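Local coordinates for protein yojF (Bacillus subtilis, PDB 1NJH) that is of unknown function, folds as a curled antiparallel beta sheet with one short helix, and pairs with a second copy of itself in the assembly, at residues Ala98-Leu101 against Leu106-Ser109; Tyr68-Lys73 against Ile108-Ser113; Ala14-Tyr19 against Ala60-Asn65; Thr85-Thr88 against Arg94-Met97. All blocks are in the same frame, centred on the assembly; numbering follows the deposited sequence.

Interaction 1: residues Ala98-Leu101 against Leu106-Ser109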
# COMPACT_ATOMS: atom_id res chain seq x y z
N ALA A 98 -2.22 12.47 -6.11
CA ALA A 98 -1.65 11.57 -7.11
C ALA A 98 -0.40 12.13 -7.75
O ALA A 98 -0.10 13.32 -7.64
CB ALA A 98 -2.70 11.27 -8.19
N GLY A 99 0.32 11.24 -8.42
CA GLY A 99 1.53 11.63 -9.12
C GLY A 99 1.72 10.71 -10.30
O GLY A 99 1.28 9.57 -10.27
N HIS A 100 2.32 11.21 -11.37
CA HIS A 100 2.57 10.36 -12.54
C HIS A 100 3.87 10.78 -13.20
O HIS A 100 4.06 11.95 -13.53
CB HIS A 100 1.44 10.46 -13.56
CG HIS A 100 1.67 9.63 -14.79
ND1 HIS A 100 1.65 10.15 -16.06
CD2 HIS A 100 1.97 8.32 -14.92
CE1 HIS A 100 1.92 9.20 -16.93
NE2 HIS A 100 2.12 8.07 -16.27
N LEU A 101 4.78 9.83 -13.36
CA LEU A 101 6.06 10.08 -14.00
C LEU A 101 6.00 9.44 -15.37
O LEU A 101 6.18 8.23 -15.50
CB LEU A 101 7.20 9.46 -13.19
CG LEU A 101 7.49 10.00 -11.79
CD1 LEU A 101 8.72 9.30 -11.24
CD2 LEU A 101 7.71 11.50 -11.84
N LEU A 106 5.52 5.49 -14.06
CA LEU A 106 5.14 5.10 -12.71
C LEU A 106 4.05 6.06 -12.23
O LEU A 106 4.13 7.26 -12.47
CB LEU A 106 6.34 5.18 -11.77
CG LEU A 106 6.44 4.15 -10.64
CD1 LEU A 106 7.49 4.64 -9.65
CD2 LEU A 106 5.11 3.96 -9.94
N ALA A 107 3.03 5.53 -11.58
CA ALA A 107 1.96 6.37 -11.08
C ALA A 107 1.63 5.98 -9.66
O ALA A 107 1.79 4.82 -9.25
CB ALA A 107 0.72 6.24 -11.96
N ILE A 108 1.15 6.96 -8.91
CA ILE A 108 0.79 6.72 -7.53
C ILE A 108 -0.44 7.52 -7.14
O ILE A 108 -0.69 8.61 -7.67
CB ILE A 108 1.95 7.08 -6.58
CG1 ILE A 108 1.54 6.78 -5.14
CG2 ILE A 108 2.34 8.55 -6.77
CD1 ILE A 108 2.71 6.67 -4.20
N SER A 109 -1.21 6.96 -6.22
CA SER A 109 -2.42 7.59 -5.74
C SER A 109 -2.58 7.32 -4.26
O SER A 109 -2.40 6.19 -3.81
CB SER A 109 -3.63 7.02 -6.51
OG SER A 109 -4.85 7.43 -5.93

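Interaction 2: residues Tyr68-Lys73 against Ile108-Ser113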
# COMPACT_ATOMS: atom_id res chain seq x y z
N TYR A 68 6.13 15.71 -4.15
CA TYR A 68 6.02 15.68 -2.69
C TYR A 68 5.88 14.28 -2.12
O TYR A 68 5.62 13.32 -2.84
CB TYR A 68 4.82 16.52 -2.27
CG TYR A 68 4.90 17.95 -2.75
CD1 TYR A 68 5.52 18.93 -1.99
CD2 TYR A 68 4.38 18.30 -4.00
CE1 TYR A 68 5.63 20.24 -2.45
CE2 TYR A 68 4.48 19.61 -4.48
CZ TYR A 68 5.10 20.57 -3.69
OH TYR A 68 5.21 21.87 -4.15
N ARG A 69 6.07 14.18 -0.81
CA ARG A 69 5.94 12.90 -0.14
C ARG A 69 5.10 13.09 1.11
O ARG A 69 5.27 14.06 1.85
CB ARG A 69 7.31 12.30 0.20
CG ARG A 69 8.27 13.18 0.95
CD ARG A 69 9.68 12.58 0.89
NE ARG A 69 10.59 13.23 1.82
CZ ARG A 69 11.13 14.43 1.64
NH1 ARG A 69 10.87 15.12 0.54
NH2 ARG A 69 11.93 14.94 2.57
N VAL A 70 4.18 12.17 1.33
CA VAL A 70 3.30 12.27 2.48
C VAL A 70 3.52 11.08 3.39
O VAL A 70 3.61 9.96 2.92
CB VAL A 70 1.80 12.30 2.02
CG1 VAL A 70 0.90 12.15 3.22
CG2 VAL A 70 1.49 13.62 1.31
N GLY A 71 3.64 11.36 4.69
CA GLY A 71 3.81 10.34 5.70
C GLY A 71 2.72 10.50 6.75
O GLY A 71 2.43 11.61 7.24
N LEU A 72 2.10 9.38 7.11
CA LEU A 72 1.04 9.38 8.12
C LEU A 72 1.45 8.39 9.19
O LEU A 72 1.75 7.25 8.86
CB LEU A 72 -0.29 8.90 7.50
CG LEU A 72 -0.78 9.56 6.21
CD1 LEU A 72 -2.09 8.87 5.77
CD2 LEU A 72 -1.01 11.06 6.45
N LYS A 73 1.47 8.80 10.46
CA LYS A 73 1.83 7.88 11.53
C LYS A 73 0.54 7.33 12.11
O LYS A 73 -0.23 8.07 12.74
CB LYS A 73 2.62 8.59 12.64
CG LYS A 73 3.08 7.64 13.73
CD LYS A 73 4.20 6.74 13.25
CE LYS A 73 4.53 5.63 14.25
NZ LYS A 73 3.54 4.49 14.27
N ILE A 108 1.15 6.96 -8.91
CA ILE A 108 0.79 6.72 -7.53
C ILE A 108 -0.44 7.52 -7.14
O ILE A 108 -0.69 8.61 -7.67
CB ILE A 108 1.95 7.08 -6.58
CG1 ILE A 108 1.54 6.78 -5.14
CG2 ILE A 108 2.34 8.55 -6.77
CD1 ILE A 108 2.71 6.67 -4.20
N SER A 109 -1.21 6.96 -6.22
CA SER A 109 -2.42 7.59 -5.74
C SER A 109 -2.58 7.32 -4.26
O SER A 109 -2.40 6.19 -3.81
CB SER A 109 -3.63 7.02 -6.51
OG SER A 109 -4.85 7.43 -5.93
N LEU A 110 -2.88 8.39 -3.50
CA LEU A 110 -3.14 8.28 -2.06
C LEU A 110 -4.39 9.10 -1.84
O LEU A 110 -4.42 10.30 -2.18
CB LEU A 110 -1.98 8.83 -1.20
CG LEU A 110 -2.28 8.83 0.32
CD1 LEU A 110 -2.50 7.41 0.84
CD2 LEU A 110 -1.11 9.51 1.07
N GLN A 111 -5.44 8.46 -1.33
CA GLN A 111 -6.71 9.13 -1.09
C GLN A 111 -7.19 8.83 0.34
O GLN A 111 -7.05 7.71 0.83
CB GLN A 111 -7.75 8.62 -2.10
CG GLN A 111 -7.28 8.59 -3.56
CD GLN A 111 -8.42 8.23 -4.50
OE1 GLN A 111 -9.34 7.51 -4.12
NE2 GLN A 111 -8.36 8.73 -5.73
N ILE A 112 -7.78 9.84 0.98
CA ILE A 112 -8.27 9.74 2.36
C ILE A 112 -9.72 10.20 2.42
O ILE A 112 -10.04 11.26 1.88
CB ILE A 112 -7.40 10.64 3.29
CG1 ILE A 112 -5.92 10.27 3.12
CG2 ILE A 112 -7.86 10.51 4.73
CD1 ILE A 112 -4.93 11.15 3.85
N SER A 113 -10.56 9.42 3.09
CA SER A 113 -11.99 9.73 3.20
C SER A 113 -12.56 9.27 4.54
O SER A 113 -12.07 8.31 5.14
CB SER A 113 -12.75 9.04 2.07
OG SER A 113 -14.15 9.32 2.13

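Interaction 3: residues Ala14-Tyr19 against Ala60-Asn65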
# COMPACT_ATOMS: atom_id res chain seq x y z
N ALA A 14 -2.89 21.28 5.68
CA ALA A 14 -4.08 21.64 6.44
C ALA A 14 -5.14 20.56 6.30
O ALA A 14 -5.86 20.25 7.24
CB ALA A 14 -4.62 22.98 5.96
N SER A 15 -5.25 19.98 5.10
CA SER A 15 -6.24 18.94 4.85
C SER A 15 -5.89 17.64 5.60
O SER A 15 -6.77 16.96 6.13
CB SER A 15 -6.33 18.66 3.35
OG SER A 15 -7.33 17.70 3.06
N LEU A 16 -4.61 17.31 5.64
CA LEU A 16 -4.18 16.10 6.34
C LEU A 16 -4.50 16.20 7.83
O LEU A 16 -5.02 15.26 8.42
CB LEU A 16 -2.68 15.84 6.15
CG LEU A 16 -2.17 15.48 4.74
CD1 LEU A 16 -0.64 15.55 4.72
CD2 LEU A 16 -2.62 14.07 4.35
N GLU A 17 -4.19 17.34 8.44
CA GLU A 17 -4.45 17.52 9.86
C GLU A 17 -5.94 17.44 10.16
O GLU A 17 -6.35 17.09 11.27
CB GLU A 17 -3.85 18.86 10.32
CG GLU A 17 -2.41 18.97 9.89
CD GLU A 17 -1.75 20.28 10.25
OE1 GLU A 17 -2.44 21.32 10.27
OE2 GLU A 17 -0.52 20.27 10.49
N ARG A 18 -6.74 17.74 9.15
CA ARG A 18 -8.19 17.70 9.27
C ARG A 18 -8.69 16.29 9.60
O ARG A 18 -9.57 16.11 10.44
CB ARG A 18 -8.82 18.17 7.95
CG ARG A 18 -10.33 18.26 7.94
CD ARG A 18 -10.83 18.39 6.51
NE ARG A 18 -10.08 19.40 5.76
CZ ARG A 18 -10.14 19.55 4.44
NH1 ARG A 18 -10.91 18.75 3.71
NH2 ARG A 18 -9.41 20.49 3.85
N TYR A 19 -8.10 15.29 8.95
CA TYR A 19 -8.49 13.90 9.14
C TYR A 19 -7.73 13.17 10.24
O TYR A 19 -7.97 11.98 10.46
CB TYR A 19 -8.30 13.10 7.84
CG TYR A 19 -9.03 13.63 6.64
CD1 TYR A 19 -10.38 13.38 6.45
CD2 TYR A 19 -8.36 14.39 5.69
CE1 TYR A 19 -11.06 13.88 5.33
CE2 TYR A 19 -9.01 14.90 4.58
CZ TYR A 19 -10.36 14.65 4.40
OH TYR A 19 -11.00 15.18 3.31
N ALA A 60 0.83 13.71 10.75
CA ALA A 60 0.82 13.68 9.29
C ALA A 60 1.61 14.85 8.75
O ALA A 60 1.51 15.96 9.27
CB ALA A 60 -0.63 13.74 8.77
N LYS A 61 2.39 14.60 7.71
CA LYS A 61 3.17 15.66 7.12
C LYS A 61 3.46 15.47 5.65
O LYS A 61 3.77 14.36 5.21
CB LYS A 61 4.50 15.81 7.88
CG LYS A 61 5.39 16.94 7.38
CD LYS A 61 6.51 17.22 8.37
CE LYS A 61 7.44 18.33 7.88
NZ LYS A 61 6.73 19.63 7.69
N ILE A 62 3.32 16.55 4.88
CA ILE A 62 3.67 16.50 3.47
C ILE A 62 5.00 17.24 3.41
O ILE A 62 5.14 18.32 3.99
CB ILE A 62 2.60 17.17 2.57
CG1 ILE A 62 3.13 17.22 1.13
CG2 ILE A 62 2.24 18.55 3.11
CD1 ILE A 62 2.06 17.57 0.10
N LYS A 63 5.97 16.63 2.74
CA LYS A 63 7.31 17.21 2.61
C LYS A 63 7.79 17.28 1.17
O LYS A 63 7.23 16.65 0.27
CB LYS A 63 8.33 16.39 3.41
CG LYS A 63 8.03 16.26 4.89
CD LYS A 63 9.14 15.51 5.61
CE LYS A 63 8.80 15.29 7.08
NZ LYS A 63 9.93 14.67 7.85
N GLY A 64 8.86 18.05 0.97
CA GLY A 64 9.42 18.20 -0.36
C GLY A 64 9.01 19.51 -1.00
O GLY A 64 8.24 20.28 -0.42
N ASN A 65 9.52 19.78 -2.20
CA ASN A 65 9.20 21.00 -2.91
C ASN A 65 8.63 20.71 -4.29
O ASN A 65 8.45 21.62 -5.10
CB ASN A 65 10.45 21.87 -3.03
CG ASN A 65 10.95 22.35 -1.68
OD1 ASN A 65 10.31 23.17 -1.02
ND2 ASN A 65 12.10 21.84 -1.26

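Interaction 4: residues Thr85-Thr88 against Arg94-Met97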
# COMPACT_ATOMS: atom_id res chain seq x y z
N THR A 85 2.19 14.88 -6.99
CA THR A 85 2.30 16.19 -7.63
C THR A 85 0.99 16.96 -7.72
O THR A 85 1.00 18.20 -7.84
CB THR A 85 2.86 16.08 -9.07
OG1 THR A 85 1.97 15.28 -9.86
CG2 THR A 85 4.25 15.47 -9.06
N GLU A 86 -0.14 16.26 -7.68
CA GLU A 86 -1.43 16.91 -7.79
C GLU A 86 -2.43 16.46 -6.73
O GLU A 86 -2.24 15.43 -6.08
CB GLU A 86 -2.01 16.68 -9.19
CG GLU A 86 -2.17 15.22 -9.55
CD GLU A 86 -2.50 15.02 -11.02
OE1 GLU A 86 -2.96 13.92 -11.38
OE2 GLU A 86 -2.29 15.97 -11.81
N TYR A 87 -3.50 17.23 -6.57
CA TYR A 87 -4.50 16.91 -5.57
C TYR A 87 -5.77 17.72 -5.73
O TYR A 87 -5.87 18.59 -6.60
CB TYR A 87 -3.96 17.21 -4.17
CG TYR A 87 -4.09 18.67 -3.77
CD1 TYR A 87 -4.89 19.05 -2.69
CD2 TYR A 87 -3.42 19.67 -4.47
CE1 TYR A 87 -5.03 20.40 -2.33
CE2 TYR A 87 -3.55 21.02 -4.12
CZ TYR A 87 -4.35 21.37 -3.05
OH TYR A 87 -4.48 22.70 -2.70
N THR A 88 -6.72 17.44 -4.85
CA THR A 88 -7.98 18.17 -4.76
C THR A 88 -8.73 17.61 -3.57
O THR A 88 -8.37 16.57 -3.02
CB THR A 88 -8.87 18.01 -5.99
OG1 THR A 88 -9.92 18.99 -5.93
CG2 THR A 88 -9.52 16.63 -6.02
N ARG A 94 -13.20 14.49 0.24
CA ARG A 94 -12.18 13.45 0.29
C ARG A 94 -10.91 14.03 -0.30
O ARG A 94 -10.93 14.64 -1.37
CB ARG A 94 -12.63 12.22 -0.51
CG ARG A 94 -13.90 11.59 0.02
CD ARG A 94 -14.30 10.37 -0.80
NE ARG A 94 -14.46 10.66 -2.22
CZ ARG A 94 -14.91 9.79 -3.11
NH1 ARG A 94 -15.24 8.56 -2.72
NH2 ARG A 94 -15.00 10.13 -4.39
N LEU A 95 -9.80 13.86 0.42
CA LEU A 95 -8.52 14.36 -0.05
C LEU A 95 -7.95 13.33 -1.03
O LEU A 95 -7.64 12.19 -0.66
CB LEU A 95 -7.55 14.59 1.12
CG LEU A 95 -6.09 14.93 0.79
CD1 LEU A 95 -6.02 16.28 0.07
CD2 LEU A 95 -5.26 15.01 2.09
N LEU A 96 -7.84 13.76 -2.28
CA LEU A 96 -7.31 12.93 -3.36
C LEU A 96 -5.96 13.44 -3.82
O LEU A 96 -5.82 14.59 -4.22
CB LEU A 96 -8.27 12.95 -4.55
CG LEU A 96 -9.75 12.77 -4.22
CD1 LEU A 96 -10.54 12.78 -5.50
CD2 LEU A 96 -9.96 11.49 -3.44
N MSE A 97 -4.94 12.58 -3.77
CA MSE A 97 -3.63 13.00 -4.21
C MSE A 97 -3.06 11.99 -5.20
O MSE A 97 -3.38 10.80 -5.15
CB MSE A 97 -2.69 13.13 -3.01
CG MSE A 97 -3.13 14.19 -2.04
SE MSE A 97 -2.15 14.04 -0.39
CE MSE A 97 -3.07 12.49 0.34

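Interaction 1: residues Ala98-Leu101 against Leu106-Ser109
The beta hairpin made by strands 95-101 and 106-113 is joined here near its turn, where Gly99 and Leu101 exchange backbone bonds with Ile108 and Leu106. The segments run antiparallel, their axes at 179° and 4.7 Å apart. Gly99 with Ile108 and Leu101 with Leu106 are the hydrogen-bonded pairs; Ala98 with Ser109 and His100 with Ala107 are non-hydrogen-bonded. The straightest link is Leu101 N to Leu106 O, 2.8 Å with an N-H...O angle of 178°, whereas the return bond from Leu106 N to Leu101 O stretches to 3.2 Å. Gly99 and Ile108 bond in both directions, each N-to-O distance being 2.9 Å.

Ile108 CG2 lies 3.7 Å from Gly99 N, so the methyl sits close over the glycine backbone. On the face of Ala98, His100, Ala107 and Ser109, the imidazole leans over the partner strand: with CG anti to the backbone N (chi1 179°), CD2 reaches Leu106 O at 3.4 Å and also meets the Ala107 methyl. On the other face, Leu106 packs on Thr32 of the second subunit and Ile108 on its Val47. Alternating hydrogen-bonded and non-hydrogen-bonded pairs are the mark of an antiparallel sheet, and the short 102-105 connection makes this one a beta hairpin.

Interaction 2: residues Tyr68-Lys73 against Ile108-Ser113
Val70 is the first residue of strand 68-74 to meet Leu110, which comes from strand 106-113 on the far side of the sheet's curl. The CA atoms of this pair stand 8.8 Å apart, well beyond the spacing of bonded neighbouring strands, so side chains alone span the gap. Val70 CG1 lies 4.0 Å from Leu110 CD2, and Leu110 CD2 also approaches Val70 CB. The two side chains cross obliquely, the leucine methyl resting against the branch point of the valine. Leu110 gets there by extending CG anti to its own backbone N (chi1 175°), which carries the isobutyl group inward.

Two residues on, along a strand that lies beside strand 45-63, Leu72 points inward again. Leu72 CA and Ile112 CA are 11.0 Å apart. That wider gap is bridged by two extended chains that meet tip to tip, Leu72 CD1 to Ile112 CD1 at 4.1 Å. Leu72 holds CG anti to the carbonyl carbon (chi1 -52°), and Ile112 places CG1 in the same way.

Ile26 touches both Leu72 and Leu110, while Tyr19 and Val24 pack on Ile112, so strand 24-32 and Tyr19, just beyond helix 9-18, help enclose the same interior. All four residues are buried, and with 132 Å² shared by branched aliphatic groups and no polar pair between them, the cohesion rests on van der Waals packing and exclusion of water.

Interaction 3: residues Ala14-Tyr19 against Ala60-Asn65
Leu16 turns its CG anti to its carbonyl carbon (chi1 -67°) and continues with CD1 extended away from CA (chi2 169°), a shape that carries the side chain from helix 9-18 onto residues 60-62. Its two ends do different work. At the base, Leu16 CB touches the methyl of Ala60, CB to CB at 3.9 Å, and the Ala60 methyl is directed toward the helix. At the tip, Leu16 CD1 lies beside the strand backbone, 4.1 Å from Ile62 N, and similarly close to the Lys61 carbonyl carbon. The same leucine methyl, Leu16 CD1, also meets Ile62 CB at 4.2 Å. One leucine therefore follows the strand across three successive residues.

The helix lies alongside the end of strand 45-63, the short axes separated by 7.9 Å and set nearly antiparallel at 162°. This is a helix packed on the margin of a curled antiparallel sheet: on the other side, Lys61 pairs through its backbone with Gly71 of strand 68-74, where Ala60 and Ile62 also pack on Leu72 and Val70 respectively. Along the helix-facing edge, Gln13 substitutes for a strand partner, its side-chain amide accepting from Ile62 N and donating to Ala60 O, so both polar backbone groups are satisfied around the leucine contact. Glu17 OE2 bonds to Gln13 NE2 in turn, a second-shell link that should help fix the orientation of that amide.

Interaction 4: residues Thr85-Thr88 against Arg94-Met97
Leu96 O draws in two groups from the opposite strand: the amide of Thr88 and the CA-H of Tyr87. Thr88 N donates to Leu96 O at 3.1 Å, lying in the carbonyl plane but with a bent N-H...O angle of 140°. Tyr87 CA is nearer still, 3.0 Å from Leu96 O, a CA-H...O contact supplementing the amide bond. In return, Leu96 N gives Thr88 O a straighter bond of 3.0 Å at 170°. Thr88 and Leu96 are thus the hydrogen-bonded pair, and Tyr87 with Met97 the neighbouring non-hydrogen-bonded one.

This is the antiparallel hairpin of strands 78-89 and 95-101, which carries a classic beta bulge where Thr85 and Glu86 both face Ala98. Beside the bulge, Glu86 O receives a CA-H...O contact from Met97 CA.

Side chains pack differently on the two faces. Tyr87 and Met97, modelled as selenomethionine, meet near their bases, Tyr87 CB to Met97 CG at 3.8 Å, before their ends diverge. A chi1 of 83° places the Tyr87 ring between its own backbone N and carbonyl carbon, and its hydroxyl bonds to Asp11 OD1. Leu95 CD1 comes up at the edge of that ring, 4.1 Å from Tyr87 CD1. On the other face, Thr88 and Leu96 lie side by side pointing the same way, Thr88 CG2 to Leu96 CD1 at 4.0 Å. Val12 of helix 9-18 packs on both Tyr87 and Met97, while Met4 packs on Thr88 and Leu96.

How the interactions relate
Interactions 1 and 4 are successive antiparallel ladders sharing strand 95-101, and they join where Ala98 O bonds to the amides of Thr85 and Glu86. Both depend on backbone polarity; interaction 1 includes the more exposed His100 and Leu101, and its Leu106 and Ile108 pack on the second subunit. Interaction 2 is the core contact, its centre about 3 Å from that of the chain, and purely aliphatic. It shares strand 106-113 with interaction 1 and is tied to interaction 4 by Leu110 O with Met97 N and Ile112 N with Leu95 O. Interaction 3 is apolar too but peripheral, adding the helix; Leu16 and Leu95 connect it to interaction 4.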